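HIAXHD3 (Humicola insolens, PDB 3ZXK) removes alpha-L-arabinofuranose side chains, probably from arabinoxylan, as an exo-acting glycoside hydrolase of family 43. Local coordinates at residues L13-P18 against L316-L321; D462-P467 against T473-T478. All coordinates share one frame; numbering follows the deposited sequence.

How the contacts relate
From the N terminus, the chain passes through 13-18, builds the propeller blades and returns at 316-321. Contact 1 therefore closes a long loop of 297 residues. Contact 2 closes after it and on a much smaller scale, with five residues between 462-467 and 473-478. The two are in series and neither crosses the other. Contact 1 ties the N-terminal propeller to the chain leading into the C-terminal beta sandwich. Contact 2 lies within the sandwich, at the end of the hairpin 457-464 and 476-482. Their centres are about 17 Å apart, yet they touch: W14 CZ2 packs on P467 CD at 3.6 Å, across the domain interface.

Contact 1: L13-P18 against L316-L321; sequences LWEDHP and LASTDL
E15 and S318 face each other from two irregular loops whose backbones stay well apart, with 9.6 Å between E15 CA and S318 CA. W14, just before E15, is the centre of an inverse gamma turn. S318 is the second residue of a type I beta turn that runs from A317 to D320. D320 N bonds A317 O at 3.0 Å, and D320 OD2 accepts from A317 N at 2.8 Å, from above the carboxylate plane. The turn is thus held by both backbone and side chain.

The contact is one side-chain hydrogen bond. S318 OG donates to E15 OE2 at 2.6 Å, a short bond that uses the syn lone pair of the carboxylate oxygen. E15 spans the gap because its chain is extended beyond CG (chi2 -176°). S318 CB also lies close, 3.2 Å from E15 OE2. Little else is buried between the loops, so the link is polar and local.

Beyond E15, D16 accepts from the backbone N of R273, a residue of the glycan pocket, and of G507. S318 and T319 rest on M531 of strand 523-533. The arrangement joins the five-bladed beta propeller of a family 43 hydrolase to the linking loop that lies on its C-terminal beta sandwich.

Contact 2: D462-P467 against T473-T478; sequences DADITP and TERTTT
D462 and T478 form an antiparallel hydrogen-bonded pair where strands 462-464 and 476-478 run 4.9 Å apart at 172°. D462 N bonds T478 O at 2.9 Å, and T478 N returns a bond to D462 O. Beyond this pair the strands stay close, but waters take the place of direct backbone bonds. One water donates to both D462 O and T476 O. A second joins D464 OD2 to T476 N.

R475 then spans the gap with its side chain. A bend at chi2 (-58°) turns the guanidinium toward the loop after D464. R475 NE donates to T466 O at 2.8 Å, and R475 NH2 donates to P467 O at 2.9 Å. Both oxygens lie at the guanidinium edge, in its plane, but the donors stand above the carbonyl planes. T466 CG2 covers one face, 3.9 Å from R475 NH2. D464 OD1 accepts from T466 N at 3.0 Å, an Asx turn, and from T466 OG1 at 2.6 Å. This fixes the loop that R475 grips. An alanine in place of R475 would probably leave the T466 and P467 carbonyls without these donors and the loop freer to move.

D464 OD2 is 4.5 Å from R475 NE, and no N-H points at it. The arginine therefore acts mainly as a donor to backbone oxygens, while the nearby carboxylate probably balances its charge at longer range.

Contact 1: L13-P18 against L316-L321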
ATOM      1  N   LEU A  13      -7.270   9.904  -2.855  1.00  6.53           N
ATOM      2  CA  LEU A  13      -5.844   9.636  -3.030  1.00  6.45           C
ATOM      3  C   LEU A  13      -5.770   8.610  -4.132  1.00  6.12           C
ATOM      4  O   LEU A  13      -6.328   7.521  -3.993  1.00  7.17           O
ATOM      5  CB  LEU A  13      -5.242   9.070  -1.740  1.00  6.66           C
ATOM      6  CG  LEU A  13      -3.758   8.663  -1.822  1.00  7.04           C
ATOM      7  CD1 LEU A  13      -2.831   9.814  -2.172  1.00  8.16           C
ATOM      8  CD2 LEU A  13      -3.317   7.984  -0.536  1.00  8.80           C
ATOM      9  N   TRP A  14      -5.117   8.937  -5.243  1.00  5.95           N
ATOM     10  CA  TRP A  14      -5.081   8.011  -6.363  1.00  6.09           C
ATOM     11  C   TRP A  14      -3.832   7.180  -6.316  1.00  6.00           C
ATOM     12  O   TRP A  14      -3.007   7.202  -7.247  1.00  6.40           O
ATOM     13  CB  TRP A  14      -5.156   8.769  -7.670  1.00  6.56           C
ATOM     14  CG  TRP A  14      -5.760   7.934  -8.772  1.00  6.64           C
ATOM     15  CD1 TRP A  14      -5.445   6.636  -9.131  1.00  7.32           C
ATOM     16  CD2 TRP A  14      -6.808   8.354  -9.695  1.00  7.55           C
ATOM     17  NE1 TRP A  14      -6.202   6.237 -10.194  1.00  7.24           N
ATOM     18  CE2 TRP A  14      -7.056   7.226 -10.578  1.00  7.94           C
ATOM     19  CE3 TRP A  14      -7.534   9.533  -9.874  1.00  7.85           C
ATOM     20  CZ2 TRP A  14      -8.020   7.274 -11.572  1.00  8.25           C
ATOM     21  CZ3 TRP A  14      -8.508   9.572 -10.878  1.00  9.89           C
ATOM     22  CH2 TRP A  14      -8.733   8.474 -11.712  1.00  9.83           C
ATOM     23  N   GLU A  15      -3.664   6.460  -5.218  1.00  5.88           N
ATOM     24  CA  GLU A  15      -2.500   5.584  -5.024  1.00  6.06           C
ATOM     25  C   GLU A  15      -3.001   4.338  -4.303  1.00  6.03           C
ATOM     26  O   GLU A  15      -3.904   4.414  -3.454  1.00  6.21           O
ATOM     27  CB  GLU A  15      -1.398   6.276  -4.201  1.00  6.91           C
ATOM     28  CG  GLU A  15      -0.668   7.419  -4.927  1.00  8.93           C
ATOM     29  CD  GLU A  15       0.485   8.041  -4.132  1.00 13.32           C
ATOM     30  OE1 GLU A  15       1.028   7.337  -3.260  1.00 18.24           O
ATOM     31  OE2 GLU A  15       0.844   9.238  -4.361  1.00 15.01           O
ATOM     32  N   ASP A  16      -2.408   3.189  -4.627  1.00  6.32           N
ATOM     33  CA  ASP A  16      -2.825   1.876  -4.141  1.00  5.80           C
ATOM     34  C   ASP A  16      -2.606   1.729  -2.623  1.00  5.15           C
ATOM     35  O   ASP A  16      -1.485   1.507  -2.188  1.00  4.82           O
ATOM     36  CB  ASP A  16      -2.013   0.833  -4.909  1.00  5.75           C
ATOM     37  CG  ASP A  16      -2.334  -0.574  -4.538  1.00  5.05           C
ATOM     38  OD1 ASP A  16      -3.520  -0.879  -4.299  1.00  5.60           O
ATOM     39  OD2 ASP A  16      -1.382  -1.391  -4.536  1.00  5.83           O
ATOM     40  N   HIS A  17      -3.687   1.788  -1.844  1.00  5.12           N
ATOM     41  CA  HIS A  17      -3.648   1.702  -0.345  1.00  4.57           C
ATOM     42  C   HIS A  17      -4.819   0.855   0.101  1.00  4.99           C
ATOM     43  O   HIS A  17      -5.795   1.352   0.674  1.00  5.80           O
ATOM     44  CB  HIS A  17      -3.571   3.100   0.317  1.00  4.90           C
ATOM     45  CG  HIS A  17      -2.163   3.661   0.394  1.00  5.60           C
ATOM     46  ND1 HIS A  17      -1.221   3.164   1.236  1.00  6.38           N
ATOM     47  CD2 HIS A  17      -1.544   4.667  -0.327  1.00  6.21           C
ATOM     48  CE1 HIS A  17      -0.065   3.844   1.070  1.00  6.30           C
ATOM     49  NE2 HIS A  17      -0.265   4.765   0.117  1.00  7.28           N
ATOM     50  N   PRO A  18      -4.757  -0.452  -0.178  1.00  5.27           N
ATOM     51  CA  PRO A  18      -5.911  -1.331   0.038  1.00  5.47           C
ATOM     52  C   PRO A  18      -6.168  -1.716   1.479  1.00  5.64           C
ATOM     53  O   PRO A  18      -5.305  -1.510   2.351  1.00  5.49           O
ATOM     54  CB  PRO A  18      -5.507  -2.612  -0.700  1.00  5.94           C
ATOM     55  CG  PRO A  18      -4.023  -2.635  -0.570  1.00  5.86           C
ATOM     56  CD  PRO A  18      -3.631  -1.192  -0.772  1.00  5.83           C
ATOM     57  N   LEU A 316       8.617  14.533   2.254  1.00 16.19           N
ATOM     58  CA  LEU A 316       8.463  14.723   0.823  1.00 14.26           C
ATOM     59  C   LEU A 316       7.063  14.324   0.343  1.00 13.29           C
ATOM     60  O   LEU A 316       6.546  13.268   0.739  1.00 14.57           O
ATOM     61  CB  LEU A 316       9.529  13.888   0.088  1.00 13.32           C
ATOM     62  CG  LEU A 316      10.988  14.327   0.257  1.00 12.88           C
ATOM     63  CD1 LEU A 316      11.905  13.333  -0.452  1.00 12.96           C
ATOM     64  CD2 LEU A 316      11.208  15.755  -0.247  1.00 14.39           C
ATOM     65  N   ALA A 317       6.445  15.170  -0.490  1.00 12.80           N
ATOM     66  CA  ALA A 317       5.191  14.778  -1.168  1.00 11.96           C
ATOM     67  C   ALA A 317       5.430  13.760  -2.280  1.00 10.29           C
ATOM     68  O   ALA A 317       6.551  13.620  -2.752  1.00  9.84           O
ATOM     69  CB  ALA A 317       4.488  15.987  -1.727  1.00 12.83           C
ATOM     70  N   SER A 318       4.368  13.079  -2.714  1.00 10.76           N
ATOM     71  CA  SER A 318       4.502  12.033  -3.751  1.00 10.29           C
ATOM     72  C   SER A 318       5.227  12.498  -5.015  1.00 10.13           C
ATOM     73  O   SER A 318       5.942  11.721  -5.629  1.00  9.56           O
ATOM     74  CB  SER A 318       3.125  11.498  -4.169  1.00 12.29           C
ATOM     75  OG  SER A 318       2.466  10.867  -3.081  1.00 15.83           O
ATOM     76  N   THR A 319       5.012  13.750  -5.399  1.00  9.85           N
ATOM     77  CA  THR A 319       5.561  14.275  -6.646  1.00 10.31           C
ATOM     78  C   THR A 319       6.830  15.104  -6.428  1.00 10.05           C
ATOM     79  O   THR A 319       7.392  15.651  -7.382  1.00  9.72           O
ATOM     80  CB  THR A 319       4.517  15.116  -7.425  1.00 10.37           C
ATOM     81  OG1 THR A 319       3.965  16.106  -6.553  1.00 14.04           O
ATOM     82  CG2 THR A 319       3.374  14.233  -7.976  1.00 10.87           C
ATOM     83  N   ASP A 320       7.289  15.205  -5.180  1.00  8.82           N
ATOM     84  CA  ASP A 320       8.528  15.939  -4.880  1.00  9.36           C
ATOM     85  C   ASP A 320       9.762  15.192  -5.358  1.00  8.52           C
ATOM     86  O   ASP A 320       9.860  13.970  -5.190  1.00  8.50           O
ATOM     87  CB  ASP A 320       8.663  16.180  -3.367  1.00 10.87           C
ATOM     88  CG  ASP A 320       7.731  17.282  -2.845  1.00 13.96           C
ATOM     89  OD1 ASP A 320       7.108  17.983  -3.672  1.00 18.37           O
ATOM     90  OD2 ASP A 320       7.637  17.457  -1.600  1.00 16.92           O
ATOM     91  N   LEU A 321      10.723  15.929  -5.908  1.00  8.94           N
ATOM     92  CA  LEU A 321      12.036  15.370  -6.198  1.00  8.42           C
ATOM     93  C   LEU A 321      12.642  14.758  -4.943  1.00  8.00           C
ATOM     94  O   LEU A 321      12.702  15.391  -3.890  1.00  8.82           O
ATOM     95  CB  LEU A 321      12.952  16.467  -6.764  1.00  9.13           C
ATOM     96  CG  LEU A 321      14.433  16.143  -6.987  1.00  8.68           C
ATOM     97  CD1 LEU A 321      14.580  15.123  -8.101  1.00  9.01           C
ATOM     98  CD2 LEU A 321      15.253  17.387  -7.313  1.00 11.15           C
TER

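Contact 2: D462-P467 against T473-T478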
ATOM      1  N   ASP A 462       6.610   6.153 -18.514  1.00  6.29           N
ATOM      2  CA  ASP A 462       5.330   6.914 -18.594  1.00  7.03           C
ATOM      3  C   ASP A 462       4.214   5.881 -18.499  1.00  6.89           C
ATOM      4  O   ASP A 462       3.952   5.152 -19.460  1.00  7.39           O
ATOM      5  CB  ASP A 462       5.190   7.695 -19.921  1.00  8.01           C
ATOM      6  CG  ASP A 462       6.051   8.945 -19.989  1.00  9.72           C
ATOM      7  OD1 ASP A 462       6.943   9.104 -19.126  1.00 10.38           O
ATOM      8  OD2 ASP A 462       5.848   9.758 -20.941  1.00 13.83           O
ATOM      9  N   ALA A 463       3.557   5.827 -17.342  1.00  7.17           N
ATOM     10  CA  ALA A 463       2.536   4.824 -17.077  1.00  6.89           C
ATOM     11  C   ALA A 463       1.122   5.362 -17.123  1.00  7.41           C
ATOM     12  O   ALA A 463       0.809   6.384 -16.551  1.00  8.57           O
ATOM     13  CB  ALA A 463       2.761   4.211 -15.708  1.00  7.73           C
ATOM     14  N   ASP A 464       0.246   4.625 -17.769  1.00  7.11           N
ATOM     15  CA  ASP A 464      -1.166   4.970 -17.750  1.00  6.90           C
ATOM     16  C   ASP A 464      -1.877   3.952 -16.874  1.00  6.76           C
ATOM     17  O   ASP A 464      -1.897   2.744 -17.202  1.00  7.19           O
ATOM     18  CB  ASP A 464      -1.724   4.930 -19.185  1.00  7.37           C
ATOM     19  CG  ASP A 464      -3.203   5.329 -19.259  1.00  8.45           C
ATOM     20  OD1 ASP A 464      -3.749   5.726 -18.222  1.00 10.22           O
ATOM     21  OD2 ASP A 464      -3.818   5.243 -20.339  1.00 11.41           O
ATOM     22  N   ILE A 465      -2.409   4.404 -15.742  1.00  6.32           N
ATOM     23  CA  ILE A 465      -3.168   3.530 -14.844  1.00  5.76           C
ATOM     24  C   ILE A 465      -4.647   3.893 -14.828  1.00  6.11           C
ATOM     25  O   ILE A 465      -5.368   3.555 -13.878  1.00  6.49           O
ATOM     26  CB  ILE A 465      -2.574   3.409 -13.406  1.00  5.30           C
ATOM     27  CG1 ILE A 465      -2.381   4.778 -12.719  1.00  5.09           C
ATOM     28  CG2 ILE A 465      -1.255   2.643 -13.483  1.00  5.31           C
ATOM     29  CD1 ILE A 465      -2.201   4.715 -11.205  1.00  6.60           C
ATOM     30  N   THR A 466      -5.116   4.576 -15.867  1.00  6.38           N
ATOM     31  CA  THR A 466      -6.555   4.872 -15.953  1.00  6.38           C
ATOM     32  C   THR A 466      -7.342   3.563 -15.765  1.00  6.07           C
ATOM     33  O   THR A 466      -7.028   2.580 -16.426  1.00  6.19           O
ATOM     34  CB  THR A 466      -6.905   5.483 -17.327  1.00  7.43           C
ATOM     35  OG1 THR A 466      -6.116   6.662 -17.537  1.00  8.47           O
ATOM     36  CG2 THR A 466      -8.393   5.856 -17.402  1.00  7.09           C
ATOM     37  N   PRO A 467      -8.311   3.512 -14.829  1.00  5.93           N
ATOM     38  CA  PRO A 467      -8.974   2.243 -14.522  1.00  5.80           C
ATOM     39  C   PRO A 467      -9.538   1.548 -15.766  1.00  5.93           C
ATOM     40  O   PRO A 467     -10.104   2.182 -16.667  1.00  6.45           O
ATOM     41  CB  PRO A 467     -10.063   2.647 -13.523  1.00  5.98           C
ATOM     42  CG  PRO A 467      -9.452   3.805 -12.820  1.00  6.84           C
ATOM     43  CD  PRO A 467      -8.726   4.568 -13.887  1.00  6.57           C
ATOM     44  N   THR A 473     -10.027  -3.692 -22.360  1.00 11.95           N
ATOM     45  CA  THR A 473      -8.913  -2.820 -22.769  1.00 12.80           C
ATOM     46  C   THR A 473      -7.763  -2.847 -21.767  1.00 11.11           C
ATOM     47  O   THR A 473      -7.983  -2.636 -20.562  1.00 11.25           O
ATOM     48  CB  THR A 473      -9.365  -1.358 -22.911  1.00 14.52           C
ATOM     49  OG1 THR A 473     -10.413  -1.270 -23.888  1.00 17.65           O
ATOM     50  CG2 THR A 473      -8.202  -0.459 -23.369  1.00 16.50           C
ATOM     51  N   GLU A 474      -6.538  -3.051 -22.257  1.00 10.59           N
ATOM     52  CA  GLU A 474      -5.345  -2.982 -21.408  1.00  9.63           C
ATOM     53  C   GLU A 474      -4.634  -1.662 -21.661  1.00  9.04           C
ATOM     54  O   GLU A 474      -4.438  -1.267 -22.804  1.00 11.49           O
ATOM     55  CB  GLU A 474      -4.402  -4.172 -21.665  1.00 10.46           C
ATOM     56  CG  GLU A 474      -4.968  -5.489 -21.175  1.00 11.83           C
ATOM     57  CD  GLU A 474      -4.016  -6.665 -21.321  1.00 14.34           C
ATOM     58  OE1 GLU A 474      -3.045  -6.576 -22.098  1.00 14.25           O
ATOM     59  OE2 GLU A 474      -4.239  -7.705 -20.658  1.00 16.09           O
ATOM     60  N   ARG A 475      -4.283  -0.967 -20.594  1.00  7.45           N
ATOM     61  CA  ARG A 475      -3.539   0.272 -20.708  1.00  7.30           C
ATOM     62  C   ARG A 475      -2.091  -0.014 -21.090  1.00  6.98           C
ATOM     63  O   ARG A 475      -1.597  -1.146 -20.983  1.00  6.95           O
ATOM     64  CB  ARG A 475      -3.542   1.000 -19.365  1.00  7.22           C
ATOM     65  CG  ARG A 475      -4.909   1.307 -18.785  1.00  7.65           C
ATOM     66  CD  ARG A 475      -5.750   2.146 -19.740  1.00  8.79           C
ATOM     67  NE  ARG A 475      -7.111   2.319 -19.231  1.00  8.77           N
ATOM     68  CZ  ARG A 475      -8.172   2.594 -19.983  1.00 10.28           C
ATOM     69  NH1 ARG A 475      -8.053   2.734 -21.304  1.00 12.72           N
ATOM     70  NH2 ARG A 475      -9.361   2.702 -19.416  1.00 11.91           N
ATOM     71  N   THR A 476      -1.397   1.022 -21.540  1.00  7.03           N
ATOM     72  CA  THR A 476      -0.006   0.824 -21.915  1.00  7.87           C
ATOM     73  C   THR A 476       0.926   1.830 -21.239  1.00  8.22           C
ATOM     74  O   THR A 476       0.527   2.946 -20.832  1.00  9.10           O
ATOM     75  CB  THR A 476       0.200   0.912 -23.441  1.00  9.09           C
ATOM     76  OG1 THR A 476      -0.184   2.218 -23.879  1.00 12.46           O
ATOM     77  CG2 THR A 476      -0.622  -0.144 -24.184  1.00 10.29           C
ATOM     78  N   THR A 477       2.174   1.393 -21.116  1.00  7.63           N
ATOM     79  CA  THR A 477       3.282   2.180 -20.598  1.00  7.05           C
ATOM     80  C   THR A 477       4.376   2.255 -21.649  1.00  6.78           C
ATOM     81  O   THR A 477       4.639   1.278 -22.375  1.00  7.32           O
ATOM     82  CB  THR A 477       3.851   1.523 -19.322  1.00  7.77           C
ATOM     83  OG1 THR A 477       2.906   1.683 -18.259  1.00  7.94           O
ATOM     84  CG2 THR A 477       5.193   2.161 -18.899  1.00  8.85           C
ATOM     85  N   THR A 478       5.007   3.425 -21.728  1.00  6.99           N
ATOM     86  CA  THR A 478       6.166   3.631 -22.619  1.00  6.72           C
ATOM     87  C   THR A 478       7.428   3.992 -21.827  1.00  5.75           C
ATOM     88  O   THR A 478       7.343   4.470 -20.696  1.00  6.65           O
ATOM     89  CB  THR A 478       5.879   4.673 -23.709  1.00  8.23           C
ATOM     90  OG1 THR A 478       5.382   5.883 -23.129  1.00 10.66           O
ATOM     91  CG2 THR A 478       4.832   4.101 -24.709  1.00  9.42           C
TER
HETATM   92  O   HOH W   1       1.399   5.524 -21.105  1.00 21.48           O
HETATM   93  O   HOH W   2      -3.117   3.343 -22.249  1.00  9.55           O